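Local structure of diacylglycerol O-acyltransferase (6CHJ) at residues 47-57 and 160-168. The protein probably transfers the acyl group of acyl-CoA to alcohol acceptors such as diacylglycerol, forming triacylglycerols and wax esters. Residues are numbered along the deposited sequence; the frame is centred on the assembly and turned at random.
Sequences LRQKTEVTAPF and GMPPIWDLP
Thr54 N donates to Trp165 O (3.1 Å), a bond that pairs the two backbones where Val53 and Asp166 bring their CA atoms within 4.9 Å. Trp165 is the third residue of a type I turn from Pro163 to Asp166, closed by Asp166 N to Pro163 O. Its CG sits between the backbone N and the carbonyl carbon (chi1 54°), which carries the indole back over Pro163, whose CG lies against one face. The indole edge meets the chain leaving helix 39-49: NE1 makes a weak bond to Lys50 O (3.4 Å), and CD1 lies 3.5 Å from Glu52 O. Val53 CG2 also packs near CD1. Leu47 CD2 fills in against Pro163 CB at 3.7 Å. Within the catalytic domain of this long-chain O-acyltransferase, the turn, in the loop after helix 141-150, packs against the exit of helix 39-49; Trp115 and Phe82 also meet the indole. Phe57 packs on the turn through its ring face: Trp165 CA stands over it, a CH-pi contact 3.9 Å from the centroid and 15° off the normal, while CZ reaches Ile164 CG1. With an alanine in place of Phe57, Trp165 CA would probably lose its aromatic cover and a gap would open beside Ile164. The carboxylates of Glu52 and Asp166 stand almost perpendicular, OE2 of Glu52 3.2 Å from OD1 of Asp166, a like-charge approach that may raise the proton affinity of either group, though Lys50 NZ, 5.2 Å from Asp166 OD2 and not in contact, may moderate the repulsion.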
loop_
_atom_site.group_PDB
_atom_site.type_symbol
_atom_site.label_atom_id
_atom_site.label_comp_id
_atom_site.label_asym_id
_atom_site.label_seq_id
_atom_site.Cartn_x
_atom_site.Cartn_y
_atom_site.Cartn_z
ATOM N N LEU B 47 -22.831 -4.172 0.442
ATOM C CA LEU B 47 -22.094 -2.915 0.475
ATOM C C LEU B 47 -21.570 -2.569 -0.911
ATOM O O LEU B 47 -21.557 -1.393 -1.299
ATOM C CB LEU B 47 -20.952 -2.987 1.500
ATOM C CG LEU B 47 -21.367 -2.771 2.970
ATOM C CD1 LEU B 47 -20.289 -3.242 3.959
ATOM C CD2 LEU B 47 -21.777 -1.333 3.235
ATOM N N ARG B 48 -21.154 -3.587 -1.680
ATOM C CA ARG B 48 -20.716 -3.355 -3.055
ATOM C C ARG B 48 -21.823 -2.719 -3.878
ATOM O O ARG B 48 -21.560 -1.884 -4.750
ATOM C CB ARG B 48 -20.282 -4.666 -3.699
ATOM C CG ARG B 48 -18.991 -5.212 -3.163
ATOM C CD ARG B 48 -18.454 -6.238 -4.126
ATOM N NE ARG B 48 -18.010 -7.458 -3.462
ATOM C CZ ARG B 48 -16.761 -7.654 -3.055
ATOM N NH1 ARG B 48 -15.858 -6.695 -3.236
ATOM N NH2 ARG B 48 -16.419 -8.800 -2.471
ATOM N N GLN B 49 -23.070 -3.103 -3.605
ATOM C CA GLN B 49 -24.211 -2.518 -4.299
ATOM C C GLN B 49 -24.309 -1.025 -4.028
ATOM O O GLN B 49 -24.423 -0.221 -4.960
ATOM C CB GLN B 49 -25.498 -3.229 -3.871
ATOM C CG GLN B 49 -25.689 -4.563 -4.539
ATOM C CD GLN B 49 -25.411 -4.458 -6.013
ATOM O OE1 GLN B 49 -24.407 -4.974 -6.513
ATOM N NE2 GLN B 49 -26.287 -3.754 -6.725
ATOM N N LYS B 50 -24.251 -0.638 -2.753
ATOM C CA LYS B 50 -24.430 0.750 -2.350
ATOM C C LYS B 50 -23.434 1.666 -3.056
ATOM O O LYS B 50 -22.274 1.774 -2.644
ATOM C CB LYS B 50 -24.308 0.860 -0.835
ATOM C CG LYS B 50 -25.144 -0.186 -0.109
ATOM C CD LYS B 50 -25.842 0.394 1.113
ATOM C CE LYS B 50 -26.730 1.575 0.719
ATOM N NZ LYS B 50 -27.445 2.191 1.880
ATOM N N THR B 51 -23.895 2.333 -4.117
ATOM C CA THR B 51 -23.040 3.084 -5.026
ATOM C C THR B 51 -23.163 4.595 -4.863
ATOM O O THR B 51 -22.324 5.329 -5.395
ATOM C CB THR B 51 -23.352 2.689 -6.481
ATOM O OG1 THR B 51 -23.261 1.268 -6.615
ATOM C CG2 THR B 51 -22.363 3.311 -7.461
ATOM N N GLU B 52 -24.159 5.093 -4.138
ATOM C CA GLU B 52 -24.226 6.534 -3.931
ATOM C C GLU B 52 -23.187 6.965 -2.899
ATOM O O GLU B 52 -23.011 6.325 -1.853
ATOM C CB GLU B 52 -25.624 6.973 -3.495
ATOM C CG GLU B 52 -25.764 8.492 -3.405
ATOM C CD GLU B 52 -27.133 8.936 -2.916
ATOM O OE1 GLU B 52 -28.068 9.009 -3.751
ATOM O OE2 GLU B 52 -27.264 9.220 -1.700
ATOM N N VAL B 53 -22.481 8.047 -3.223
ATOM C CA VAL B 53 -21.381 8.573 -2.422
ATOM C C VAL B 53 -21.590 10.072 -2.286
ATOM O O VAL B 53 -21.759 10.764 -3.291
ATOM C CB VAL B 53 -20.006 8.286 -3.063
ATOM C CG1 VAL B 53 -18.894 9.012 -2.307
ATOM C CG2 VAL B 53 -19.731 6.783 -3.141
ATOM N N THR B 54 -21.567 10.579 -1.057
ATOM C CA THR B 54 -21.714 12.010 -0.825
ATOM C C THR B 54 -20.499 12.559 -0.094
ATOM O O THR B 54 -19.794 11.834 0.615
ATOM C CB THR B 54 -22.980 12.342 -0.024
ATOM O OG1 THR B 54 -23.197 13.765 -0.039
ATOM C CG2 THR B 54 -22.860 11.857 1.419
ATOM N N ALA B 55 -20.289 13.863 -0.273
ATOM C CA ALA B 55 -19.196 14.654 0.266
ATOM C C ALA B 55 -18.938 14.284 1.716
ATOM O O ALA B 55 -19.889 14.010 2.459
ATOM C CB ALA B 55 -19.514 16.143 0.131
ATOM N N PRO B 56 -17.666 14.254 2.156
ATOM C CA PRO B 56 -16.533 14.646 1.300
ATOM C C PRO B 56 -15.928 13.489 0.481
ATOM O O PRO B 56 -14.895 13.670 -0.181
ATOM C CB PRO B 56 -15.525 15.187 2.317
ATOM C CG PRO B 56 -15.790 14.368 3.566
ATOM C CD PRO B 56 -17.226 13.902 3.523
ATOM N N PHE B 57 -16.585 12.325 0.504
ATOM C CA PHE B 57 -16.010 11.123 -0.083
ATOM C C PHE B 57 -16.061 11.103 -1.611
ATOM O O PHE B 57 -15.550 10.151 -2.217
ATOM C CB PHE B 57 -16.724 9.898 0.463
ATOM C CG PHE B 57 -16.642 9.770 1.942
ATOM C CD1 PHE B 57 -15.658 8.987 2.527
ATOM C CD2 PHE B 57 -17.550 10.429 2.759
ATOM C CE1 PHE B 57 -15.579 8.871 3.900
ATOM C CE2 PHE B 57 -17.475 10.314 4.127
ATOM C CZ PHE B 57 -16.493 9.529 4.699
ATOM N N GLY B 160 -30.845 -1.624 7.831
ATOM C CA GLY B 160 -30.718 -0.803 6.630
ATOM C C GLY B 160 -29.979 0.508 6.824
ATOM O O GLY B 160 -30.389 1.534 6.250
ATOM N N MET B 161 -28.888 0.509 7.669
ATOM C CA MET B 161 -28.107 1.721 7.896
ATOM C C MET B 161 -27.013 1.875 6.841
ATOM O O MET B 161 -26.396 0.883 6.436
ATOM C CB MET B 161 -27.455 1.697 9.271
ATOM C CG MET B 161 -28.275 2.331 10.389
ATOM S SD MET B 161 -27.767 1.624 11.973
ATOM C CE MET B 161 -28.913 0.270 12.080
ATOM N N PRO B 162 -26.745 3.111 6.428
ATOM C CA PRO B 162 -25.787 3.353 5.340
ATOM C C PRO B 162 -24.359 3.044 5.760
ATOM O O PRO B 162 -24.071 2.829 6.950
ATOM C CB PRO B 162 -25.950 4.856 5.046
ATOM C CG PRO B 162 -27.184 5.279 5.750
ATOM C CD PRO B 162 -27.362 4.358 6.908
ATOM N N PRO B 163 -23.438 3.003 4.797
ATOM C CA PRO B 163 -22.006 3.026 5.103
ATOM C C PRO B 163 -21.454 4.453 5.141
ATOM O O PRO B 163 -22.097 5.414 4.709
ATOM C CB PRO B 163 -21.404 2.231 3.937
ATOM C CG PRO B 163 -22.345 2.511 2.785
ATOM C CD PRO B 163 -23.711 2.599 3.401
ATOM N N ILE B 164 -20.229 4.572 5.669
ATOM C CA ILE B 164 -19.660 5.893 5.951
ATOM C C ILE B 164 -19.563 6.761 4.704
ATOM O O ILE B 164 -19.564 7.995 4.798
ATOM C CB ILE B 164 -18.272 5.768 6.607
ATOM C CG1 ILE B 164 -17.944 7.056 7.367
ATOM C CG2 ILE B 164 -17.193 5.514 5.537
ATOM C CD1 ILE B 164 -16.835 6.903 8.353
ATOM N N TRP B 165 -19.449 6.160 3.528
ATOM C CA TRP B 165 -19.236 7.028 2.382
ATOM C C TRP B 165 -20.517 7.702 1.920
ATOM O O TRP B 165 -20.450 8.617 1.089
ATOM C CB TRP B 165 -18.587 6.253 1.237
ATOM C CG TRP B 165 -19.285 5.002 0.811
ATOM C CD1 TRP B 165 -20.337 4.909 -0.041
ATOM C CD2 TRP B 165 -18.954 3.656 1.196
ATOM N NE1 TRP B 165 -20.691 3.590 -0.206
ATOM C CE2 TRP B 165 -19.852 2.803 0.537
ATOM C CE3 TRP B 165 -17.985 3.099 2.031
ATOM C CZ2 TRP B 165 -19.814 1.420 0.685
ATOM C CZ3 TRP B 165 -17.943 1.725 2.176
ATOM C CH2 TRP B 165 -18.849 0.898 1.506
ATOM N N ASP B 166 -21.668 7.302 2.469
ATOM C CA ASP B 166 -22.980 7.854 2.122
ATOM C C ASP B 166 -23.686 8.236 3.419
ATOM O O ASP B 166 -24.341 7.398 4.043
ATOM C CB ASP B 166 -23.802 6.851 1.315
ATOM C CG ASP B 166 -24.830 7.523 0.408
ATOM O OD1 ASP B 166 -24.591 8.664 -0.072
ATOM O OD2 ASP B 166 -25.887 6.899 0.175
ATOM N N LEU B 167 -23.561 9.500 3.818
ATOM C CA LEU B 167 -24.114 9.924 5.093
ATOM C C LEU B 167 -24.942 11.191 4.923
ATOM O O LEU B 167 -24.591 12.074 4.125
ATOM C CB LEU B 167 -23.006 10.173 6.142
ATOM C CG LEU B 167 -22.332 8.995 6.876
ATOM C CD1 LEU B 167 -21.393 9.514 7.942
ATOM C CD2 LEU B 167 -23.318 8.002 7.487
ATOM N N PRO B 168 -26.054 11.306 5.666
ATOM C CA PRO B 168 -26.870 12.522 5.743
ATOM C C PRO B 168 -26.048 13.773 6.043
ATOM O O PRO B 168 -26.165 14.752 5.303
ATOM C CB PRO B 168 -27.829 12.216 6.892
ATOM C CG PRO B 168 -27.983 10.724 6.858
ATOM C CD PRO B 168 -26.653 10.184 6.421
#